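Local coordinates for uncharacterized protein yfeY (PDB 2QZB), which is of unknown function but is probably made as a lipoprotein of the cell envelope of Escherichia coli, at residues A[61-73]-A[80-92]. Residues are numbered along the deposited sequence; the frame is centred on the assembly and turned at random.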
loop_
_atom_site.group_PDB
_atom_site.type_symbol
_atom_site.label_atom_id
_atom_site.label_comp_id
_atom_site.label_asym_id
_atom_site.label_seq_id
_atom_site.Cartn_x
_atom_site.Cartn_y
_atom_site.Cartn_z
ATOM N N GLU A 61 1.559 5.030 -11.988
ATOM C CA GLU A 61 0.226 4.740 -11.486
ATOM C C GLU A 61 -0.416 3.717 -12.407
ATOM O O GLU A 61 -0.535 3.907 -13.636
ATOM C CB GLU A 61 -0.628 6.020 -11.394
ATOM C CG GLU A 61 -0.255 6.912 -10.175
ATOM C CD GLU A 61 -1.005 8.216 -10.163
ATOM O OE1 GLU A 61 -1.257 8.766 -9.072
ATOM O OE2 GLU A 61 -1.387 8.679 -11.253
ATOM N N VAL A 62 -0.801 2.617 -11.806
ATOM C CA VAL A 62 -1.506 1.570 -12.469
ATOM C C VAL A 62 -2.975 1.932 -12.305
ATOM O O VAL A 62 -3.447 2.123 -11.210
ATOM C CB VAL A 62 -1.201 0.220 -11.811
ATOM C CG1 VAL A 62 -2.024 -0.866 -12.459
ATOM C CG2 VAL A 62 0.320 -0.114 -11.927
ATOM N N MET A 63 -3.688 2.043 -13.404
ATOM C CA MET A 63 -5.020 2.633 -13.364
ATOM C C MET A 63 -6.075 1.562 -13.591
ATOM O O MET A 63 -5.930 0.709 -14.465
ATOM C CB MET A 63 -5.166 3.721 -14.441
ATOM C CG MET A 63 -4.104 4.882 -14.367
ATOM S SD MET A 63 -4.164 5.817 -12.820
ATOM C CE MET A 63 -5.724 6.656 -12.904
ATOM N N LYS A 64 -7.136 1.638 -12.821
ATOM C CA LYS A 64 -8.254 0.705 -12.971
ATOM C C LYS A 64 -9.461 1.583 -13.197
ATOM O O LYS A 64 -9.955 2.236 -12.285
ATOM C CB LYS A 64 -8.424 -0.176 -11.744
ATOM C CG LYS A 64 -9.436 -1.335 -11.974
ATOM C CD LYS A 64 -9.538 -2.284 -10.792
ATOM C CE LYS A 64 -10.568 -1.822 -9.769
ATOM N NZ LYS A 64 -11.060 -2.985 -8.922
ATOM N N GLY A 65 -9.860 1.672 -14.454
ATOM C CA GLY A 65 -10.779 2.711 -14.890
ATOM C C GLY A 65 -10.222 4.083 -14.584
ATOM O O GLY A 65 -9.074 4.405 -14.934
ATOM N N ASP A 66 -11.032 4.854 -13.863
ATOM C CA ASP A 66 -10.804 6.250 -13.524
ATOM C C ASP A 66 -9.900 6.447 -12.294
ATOM O O ASP A 66 -9.538 7.591 -11.934
ATOM C CB ASP A 66 -12.192 6.882 -13.215
ATOM C CG ASP A 66 -13.244 5.830 -12.663
ATOM O OD1 ASP A 66 -14.065 6.199 -11.769
ATOM O OD2 ASP A 66 -13.286 4.649 -13.117
ATOM N N ASN A 67 -9.571 5.335 -11.641
ATOM C CA ASN A 67 -9.015 5.337 -10.285
ATOM C C ASN A 67 -7.636 4.664 -10.245
ATOM O O ASN A 67 -7.349 3.720 -11.008
ATOM C CB ASN A 67 -9.939 4.551 -9.348
ATOM C CG ASN A 67 -11.243 5.284 -9.004
ATOM O OD1 ASN A 67 -11.279 6.481 -8.668
ATOM N ND2 ASN A 67 -12.318 4.545 -9.064
ATOM N N VAL A 68 -6.796 5.109 -9.320
ATOM C CA VAL A 68 -5.485 4.530 -9.180
ATOM C C VAL A 68 -5.652 3.195 -8.488
ATOM O O VAL A 68 -6.238 3.121 -7.419
ATOM C CB VAL A 68 -4.538 5.491 -8.400
ATOM C CG1 VAL A 68 -3.198 4.879 -8.185
ATOM C CG2 VAL A 68 -4.392 6.773 -9.158
ATOM N N ALA A 69 -5.182 2.132 -9.130
ATOM C CA ALA A 69 -5.168 0.780 -8.519
ATOM C C ALA A 69 -3.880 0.493 -7.725
ATOM O O ALA A 69 -3.904 -0.268 -6.744
ATOM C CB ALA A 69 -5.336 -0.294 -9.591
ATOM N N MET A 70 -2.751 1.062 -8.177
ATOM C CA MET A 70 -1.422 0.895 -7.519
ATOM C C MET A 70 -0.574 2.076 -7.899
ATOM O O MET A 70 -0.656 2.572 -9.039
ATOM C CB MET A 70 -0.570 -0.299 -8.037
ATOM C CG MET A 70 -1.151 -1.693 -8.074
ATOM S SD MET A 70 0.038 -2.970 -8.648
ATOM C CE MET A 70 -1.203 -4.111 -9.191
ATOM N N VAL A 71 0.305 2.443 -6.973
ATOM C CA VAL A 71 1.398 3.392 -7.213
ATOM C C VAL A 71 2.693 2.628 -7.053
ATOM O O VAL A 71 2.924 2.028 -6.003
ATOM C CB VAL A 71 1.412 4.540 -6.186
ATOM C CG1 VAL A 71 2.536 5.582 -6.554
ATOM C CG2 VAL A 71 0.034 5.250 -6.081
ATOM N N ILE A 72 3.541 2.649 -8.084
ATOM C CA ILE A 72 4.781 1.960 -8.059
ATOM C C ILE A 72 5.923 2.985 -7.987
ATOM O O ILE A 72 5.988 3.946 -8.793
ATOM C CB ILE A 72 4.928 1.101 -9.324
ATOM C CG1 ILE A 72 3.755 0.125 -9.446
ATOM C CG2 ILE A 72 6.259 0.386 -9.301
ATOM C CD1 ILE A 72 3.714 -0.638 -10.802
ATOM N N ASN A 73 6.795 2.790 -7.009
ATOM C CA ASN A 73 7.960 3.661 -6.766
ATOM C C ASN A 73 9.220 2.839 -6.831
ATOM O O ASN A 73 9.185 1.613 -6.703
ATOM C CB ASN A 73 7.857 4.381 -5.406
ATOM C CG ASN A 73 6.954 5.602 -5.450
ATOM O OD1 ASN A 73 7.310 6.612 -6.043
ATOM N ND2 ASN A 73 5.804 5.534 -4.794
ATOM N N SER A 80 10.974 -0.287 -5.470
ATOM C CA SER A 80 11.234 -0.381 -4.034
ATOM C C SER A 80 9.998 -0.245 -3.113
ATOM O O SER A 80 10.087 -0.512 -1.910
ATOM C CB SER A 80 12.271 0.658 -3.640
ATOM O OG SER A 80 11.739 1.928 -3.869
ATOM N N ARG A 81 8.858 0.163 -3.686
ATOM C CA ARG A 81 7.597 0.316 -2.944
ATOM C C ARG A 81 6.431 0.226 -3.932
ATOM O O ARG A 81 6.548 0.733 -5.089
ATOM C CB ARG A 81 7.546 1.654 -2.202
ATOM C CG ARG A 81 6.213 1.943 -1.437
ATOM C CD ARG A 81 6.231 3.254 -0.665
ATOM N NE ARG A 81 4.904 3.637 -0.206
ATOM C CZ ARG A 81 4.634 4.519 0.757
ATOM N NH1 ARG A 81 3.370 4.796 1.069
ATOM N NH2 ARG A 81 5.616 5.147 1.402
ATOM N N ILE A 82 5.339 -0.427 -3.493
ATOM C CA ILE A 82 4.067 -0.504 -4.277
ATOM C C ILE A 82 2.954 -0.290 -3.279
ATOM O O ILE A 82 2.862 -1.044 -2.286
ATOM C CB ILE A 82 3.847 -1.875 -4.953
ATOM C CG1 ILE A 82 5.023 -2.228 -5.879
ATOM C CG2 ILE A 82 2.479 -1.895 -5.751
ATOM C CD1 ILE A 82 5.261 -3.747 -6.114
ATOM N N ASP A 83 2.162 0.758 -3.480
ATOM C CA ASP A 83 0.939 0.950 -2.701
ATOM C C ASP A 83 -0.257 0.386 -3.484
ATOM O O ASP A 83 -0.425 0.711 -4.656
ATOM C CB ASP A 83 0.722 2.426 -2.440
ATOM C CG ASP A 83 1.901 3.070 -1.689
ATOM O OD1 ASP A 83 1.669 4.048 -0.970
ATOM O OD2 ASP A 83 3.052 2.599 -1.840
ATOM N N VAL A 84 -1.053 -0.469 -2.859
ATOM C CA VAL A 84 -2.143 -1.140 -3.559
ATOM C C VAL A 84 -3.426 -0.522 -3.057
ATOM O O VAL A 84 -3.662 -0.439 -1.843
ATOM C CB VAL A 84 -2.136 -2.675 -3.387
ATOM C CG1 VAL A 84 -3.331 -3.349 -4.154
ATOM C CG2 VAL A 84 -0.834 -3.268 -3.905
ATOM N N LEU A 85 -4.246 -0.053 -3.978
ATOM C CA LEU A 85 -5.556 0.484 -3.607
ATOM C C LEU A 85 -6.701 -0.299 -4.249
ATOM O O LEU A 85 -7.869 -0.030 -3.987
ATOM C CB LEU A 85 -5.637 1.951 -4.014
ATOM C CG LEU A 85 -4.548 2.883 -3.450
ATOM C CD1 LEU A 85 -3.259 2.942 -4.271
ATOM C CD2 LEU A 85 -5.113 4.238 -3.419
ATOM N N ASP A 86 -6.351 -1.236 -5.113
ATOM C CA ASP A 86 -7.293 -2.097 -5.834
ATOM C C ASP A 86 -7.861 -3.119 -4.861
ATOM O O ASP A 86 -7.110 -3.956 -4.290
ATOM C CB ASP A 86 -6.550 -2.829 -6.943
ATOM C CG ASP A 86 -7.469 -3.618 -7.877
ATOM O OD1 ASP A 86 -8.674 -3.834 -7.585
ATOM O OD2 ASP A 86 -6.947 -4.035 -8.927
ATOM N N SER A 87 -9.185 -3.050 -4.667
ATOM C CA SER A 87 -9.823 -3.885 -3.653
ATOM C C SER A 87 -9.763 -5.348 -4.062
ATOM O O SER A 87 -9.848 -6.221 -3.216
ATOM C CB SER A 87 -11.268 -3.429 -3.391
ATOM O OG SER A 87 -12.010 -3.549 -4.596
ATOM N N ASP A 88 -9.582 -5.607 -5.356
ATOM C CA ASP A 88 -9.409 -6.951 -5.876
ATOM C C ASP A 88 -8.052 -7.616 -5.621
ATOM O O ASP A 88 -7.871 -8.789 -5.956
ATOM C CB ASP A 88 -9.680 -6.986 -7.383
ATOM C CG ASP A 88 -11.077 -6.479 -7.739
ATOM O OD1 ASP A 88 -11.190 -5.717 -8.738
ATOM O OD2 ASP A 88 -12.031 -6.840 -7.000
ATOM N N ILE A 89 -7.098 -6.894 -5.052
ATOM C CA ILE A 89 -5.797 -7.514 -4.751
ATOM C C ILE A 89 -5.655 -7.597 -3.241
ATOM O O ILE A 89 -5.447 -6.576 -2.599
ATOM C CB ILE A 89 -4.638 -6.653 -5.355
ATOM C CG1 ILE A 89 -4.868 -6.498 -6.868
ATOM C CG2 ILE A 89 -3.232 -7.236 -4.998
ATOM C CD1 ILE A 89 -3.885 -5.616 -7.539
ATOM N N PRO A 90 -5.746 -8.806 -2.671
ATOM C CA PRO A 90 -5.560 -8.910 -1.231
ATOM C C PRO A 90 -4.079 -9.134 -0.886
ATOM O O PRO A 90 -3.273 -9.411 -1.765
ATOM C CB PRO A 90 -6.405 -10.148 -0.873
ATOM C CG PRO A 90 -6.205 -11.098 -2.147
ATOM C CD PRO A 90 -5.928 -10.128 -3.313
ATOM N N ALA A 91 -3.727 -8.972 0.384
ATOM C CA ALA A 91 -2.455 -9.422 0.900
ATOM C C ALA A 91 -2.533 -10.934 1.118
ATOM O O ALA A 91 -3.608 -11.468 1.344
ATOM C CB ALA A 91 -2.134 -8.699 2.214
ATOM N N ASP A 92 -1.411 -11.633 1.074
ATOM C CA ASP A 92 -1.467 -13.074 1.272
ATOM C C ASP A 92 -1.619 -13.403 2.783
ATOM O O ASP A 92 -1.809 -14.550 3.163
ATOM C CB ASP A 92 -0.286 -13.779 0.596
ATOM C CG ASP A 92 1.013 -13.521 1.290
ATOM O OD1 ASP A 92 1.026 -12.785 2.293
ATOM O OD2 ASP A 92 2.038 -14.068 0.848
HETATM O O HOH W 1 4.414 3.489 -4.020
#
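Met70 and Ile82 lie side by side on one face of a beta hairpin, made by antiparallel strands 67-73 and 81-84 in the middle of the larger sheet, and illustrate how a hairpin can give its two faces different characters: the face of Met70, Ile72, Ile82 and Val84 is apolar, the other mixed. The Met70 sulfur SD sits 3.9 Å from Ile82 CG2. With CG anti to the carbonyl carbon (chi1 -53°) and the chain extended beyond it, Met70 carries its methyl CE on to Ile89, whose side chain it crosses at about a right angle; CE and Ile89 CD1 are tightly packed at 3.5 Å.

The face bearing Val71, Asn73, Arg81 and Asp83 is polar toward the loop end. Arg81 grips Asp83 side-on in a salt bridge: NE meets the syn lone pair of OD2 at 2.7 Å nearly in the guanidinium plane, while NH1 takes OD1. A water ties this pair to the opposite strand, donating to Asp83 OD2 and Val71 O and accepting from Asn73 ND2.

Where strand 81-84 gives way to a type I turn from Asp86 to Ile89, Lys64 reaches across from the end of strand 55-64, on the far side of strand 67-73. Its chain bends at chi3 (88°) and crosses both aspartates at about right angles, forming salt bridges from NZ to Asp86 OD1 (2.9 Å) and Asp88 OD1 (2.7 Å), above each carboxylate plane. A methionine in its place would probably leave these two carboxylates without their shared positive charge and the turn less firmly tied to the strand. The other oxygen of Asp86, OD2, is hydrogen-bonded to Tyr43. Opposite Lys64 NZ, on the far face of the Asp86 carboxylate, Asp88 N donates to OD1 at 3.0 Å, closing an Asx turn.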